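Long-range contact in dihydrodipicolinate synthase (Bacillus anthracis, PDB 3HIJ), which probably condenses pyruvate, held as a Schiff base on an active-site lysine, with an aspartate-derived aldehyde in the biosynthesis of diaminopimelate and lysine: residues I145-V150 with T173-K178. Residues are numbered along the deposited sequence; the frame is centred on the assembly and turned at random.
Sequences ISVDTV and TEIIEK. With NA (sodium ion), chain F.
The isopropyl group of V147 lies over one face of the E174 carboxylate, with CG1 and CG2 each 3.9 Å from CD. At the carboxylate edge, K178 NZ forms a salt bridge to E174 OE2 (3.0 Å) on its anti side, tilted 18° out of the plane, away from the valine. E174 reaches this position with CG anti to the backbone N (chi1 -162°) and an extended chain, and the pairing with K178 one turn later probably helps to hold the carboxylate's rotation. On the more buried side of V147, I175 packs CG1 4.0 Å from V147 CG2 and CG2 3.9 Å from V150 CG1, V150 and I175 meeting at about a right angle.

These outer TIM-barrel helices precede and follow strand 159-161 in the chain. S146 N-caps the first, its OG accepting from T149 N (2.9 Å). V150 touches I162, just before K163, which carries the pyruvate. The second helix offers I176 O (2.3 Å) to sodium, joined by T179 O and A180 O.

With no hydrogen bond between the segments, van der Waals packing and burial of apolar surface hold the contact, while the intrahelical salt bridge probably offsets E174's charge where it borders the valine.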
loop_
_atom_site.group_PDB
_atom_site.type_symbol
_atom_site.label_atom_id
_atom_site.label_comp_id
_atom_site.label_asym_id
_atom_site.label_seq_id
_atom_site.Cartn_x
_atom_site.Cartn_y
_atom_site.Cartn_z
ATOM N N ILE A 145 0.433 -12.098 -11.074
ATOM C CA ILE A 145 -0.157 -12.838 -12.176
ATOM C C ILE A 145 -1.634 -12.944 -11.795
ATOM O O ILE A 145 -1.955 -13.587 -10.808
ATOM C CB ILE A 145 0.471 -14.240 -12.344
ATOM C CG1 ILE A 145 2.015 -14.143 -12.254
ATOM C CG2 ILE A 145 0.064 -14.803 -13.725
ATOM C CD1 ILE A 145 2.714 -15.444 -12.409
ATOM N N SER A 146 -2.526 -12.270 -12.519
ATOM C CA SER A 146 -3.930 -12.315 -12.152
ATOM C C SER A 146 -4.463 -13.743 -12.180
ATOM O O SER A 146 -3.963 -14.615 -12.921
ATOM C CB SER A 146 -4.807 -11.419 -13.066
ATOM O OG SER A 146 -4.945 -12.065 -14.320
ATOM N N VAL A 147 -5.493 -13.991 -11.354
ATOM C CA VAL A 147 -6.185 -15.277 -11.442
ATOM C C VAL A 147 -6.551 -15.680 -12.896
ATOM O O VAL A 147 -6.293 -16.818 -13.309
ATOM C CB VAL A 147 -7.464 -15.298 -10.563
ATOM C CG1 VAL A 147 -8.164 -16.665 -10.756
ATOM C CG2 VAL A 147 -7.099 -15.081 -9.104
ATOM N N ASP A 148 -7.114 -14.755 -13.677
ATOM C CA ASP A 148 -7.497 -15.077 -15.059
ATOM C C ASP A 148 -6.290 -15.381 -15.914
ATOM O O ASP A 148 -6.314 -16.309 -16.722
ATOM C CB ASP A 148 -8.325 -13.960 -15.689
ATOM C CG ASP A 148 -9.707 -13.768 -14.979
ATOM O OD1 ASP A 148 -10.311 -14.755 -14.445
ATOM O OD2 ASP A 148 -10.190 -12.604 -14.938
ATOM N N THR A 149 -5.197 -14.658 -15.698
ATOM C CA THR A 149 -3.973 -15.003 -16.411
ATOM C C THR A 149 -3.457 -16.405 -16.050
ATOM O O THR A 149 -3.061 -17.192 -16.935
ATOM C CB THR A 149 -2.879 -13.915 -16.205
ATOM O OG1 THR A 149 -3.407 -12.674 -16.640
ATOM C CG2 THR A 149 -1.709 -14.171 -17.042
ATOM N N VAL A 150 -3.493 -16.736 -14.760
ATOM C CA VAL A 150 -3.021 -18.072 -14.351
ATOM C C VAL A 150 -3.926 -19.164 -14.982
ATOM O O VAL A 150 -3.433 -20.197 -15.481
ATOM C CB VAL A 150 -3.023 -18.265 -12.818
ATOM C CG1 VAL A 150 -2.592 -19.730 -12.487
ATOM C CG2 VAL A 150 -2.039 -17.240 -12.085
ATOM N N THR A 173 -7.447 -19.797 -3.539
ATOM C CA THR A 173 -8.738 -20.474 -3.597
ATOM C C THR A 173 -9.340 -20.360 -5.002
ATOM O O THR A 173 -9.792 -21.332 -5.570
ATOM C CB THR A 173 -9.811 -19.857 -2.605
ATOM O OG1 THR A 173 -9.363 -20.018 -1.268
ATOM C CG2 THR A 173 -11.189 -20.562 -2.757
ATOM N N GLU A 174 -9.328 -19.148 -5.537
ATOM C CA GLU A 174 -9.960 -18.861 -6.821
ATOM C C GLU A 174 -9.209 -19.527 -7.996
ATOM O O GLU A 174 -9.840 -20.026 -8.938
ATOM C CB GLU A 174 -10.049 -17.329 -6.970
ATOM C CG GLU A 174 -11.011 -16.883 -7.977
ATOM C CD GLU A 174 -10.873 -15.377 -8.256
ATOM O OE1 GLU A 174 -10.394 -14.596 -7.374
ATOM O OE2 GLU A 174 -11.279 -14.990 -9.361
ATOM N N ILE A 175 -7.860 -19.572 -7.913
ATOM C CA ILE A 175 -7.059 -20.319 -8.871
ATOM C C ILE A 175 -7.398 -21.840 -8.791
ATOM O O ILE A 175 -7.493 -22.540 -9.803
ATOM C CB ILE A 175 -5.542 -20.113 -8.629
ATOM C CG1 ILE A 175 -5.147 -18.604 -8.872
ATOM C CG2 ILE A 175 -4.715 -21.098 -9.472
ATOM C CD1 ILE A 175 -3.698 -18.234 -8.415
ATOM N N ILE A 176 -7.511 -22.364 -7.580
ATOM C CA ILE A 176 -7.796 -23.782 -7.415
ATOM C C ILE A 176 -9.129 -24.072 -8.099
ATOM O O ILE A 176 -9.248 -24.992 -8.922
ATOM C CB ILE A 176 -7.823 -24.145 -5.953
ATOM C CG1 ILE A 176 -6.358 -24.267 -5.454
ATOM C CG2 ILE A 176 -8.668 -25.484 -5.756
ATOM C CD1 ILE A 176 -6.207 -24.154 -3.963
ATOM N N GLU A 177 -10.113 -23.247 -7.803
ATOM C CA GLU A 177 -11.431 -23.529 -8.254
ATOM C C GLU A 177 -11.554 -23.444 -9.778
ATOM O O GLU A 177 -12.154 -24.318 -10.402
ATOM C CB GLU A 177 -12.421 -22.547 -7.659
ATOM C CG GLU A 177 -13.822 -22.935 -8.171
ATOM C CD GLU A 177 -14.924 -22.237 -7.484
ATOM O OE1 GLU A 177 -15.917 -22.911 -7.095
ATOM O OE2 GLU A 177 -14.782 -21.002 -7.328
ATOM N N LYS A 178 -11.006 -22.371 -10.355
ATOM C CA LYS A 178 -11.163 -22.068 -11.803
ATOM C C LYS A 178 -10.226 -22.878 -12.659
ATOM O O LYS A 178 -10.407 -22.942 -13.866
ATOM C CB LYS A 178 -10.988 -20.589 -12.104
ATOM C CG LYS A 178 -12.042 -19.754 -11.478
ATOM C CD LYS A 178 -11.894 -18.270 -11.727
ATOM C CE LYS A 178 -13.307 -17.664 -11.556
ATOM N NZ LYS A 178 -13.235 -16.215 -11.202
HETATM NA NA NA F . -7.923 -26.572 -9.964
HETATM O O HOH W 1 -6.062 -26.753 -8.541
HETATM O O HOH W 2 -9.856 -27.891 -9.239
#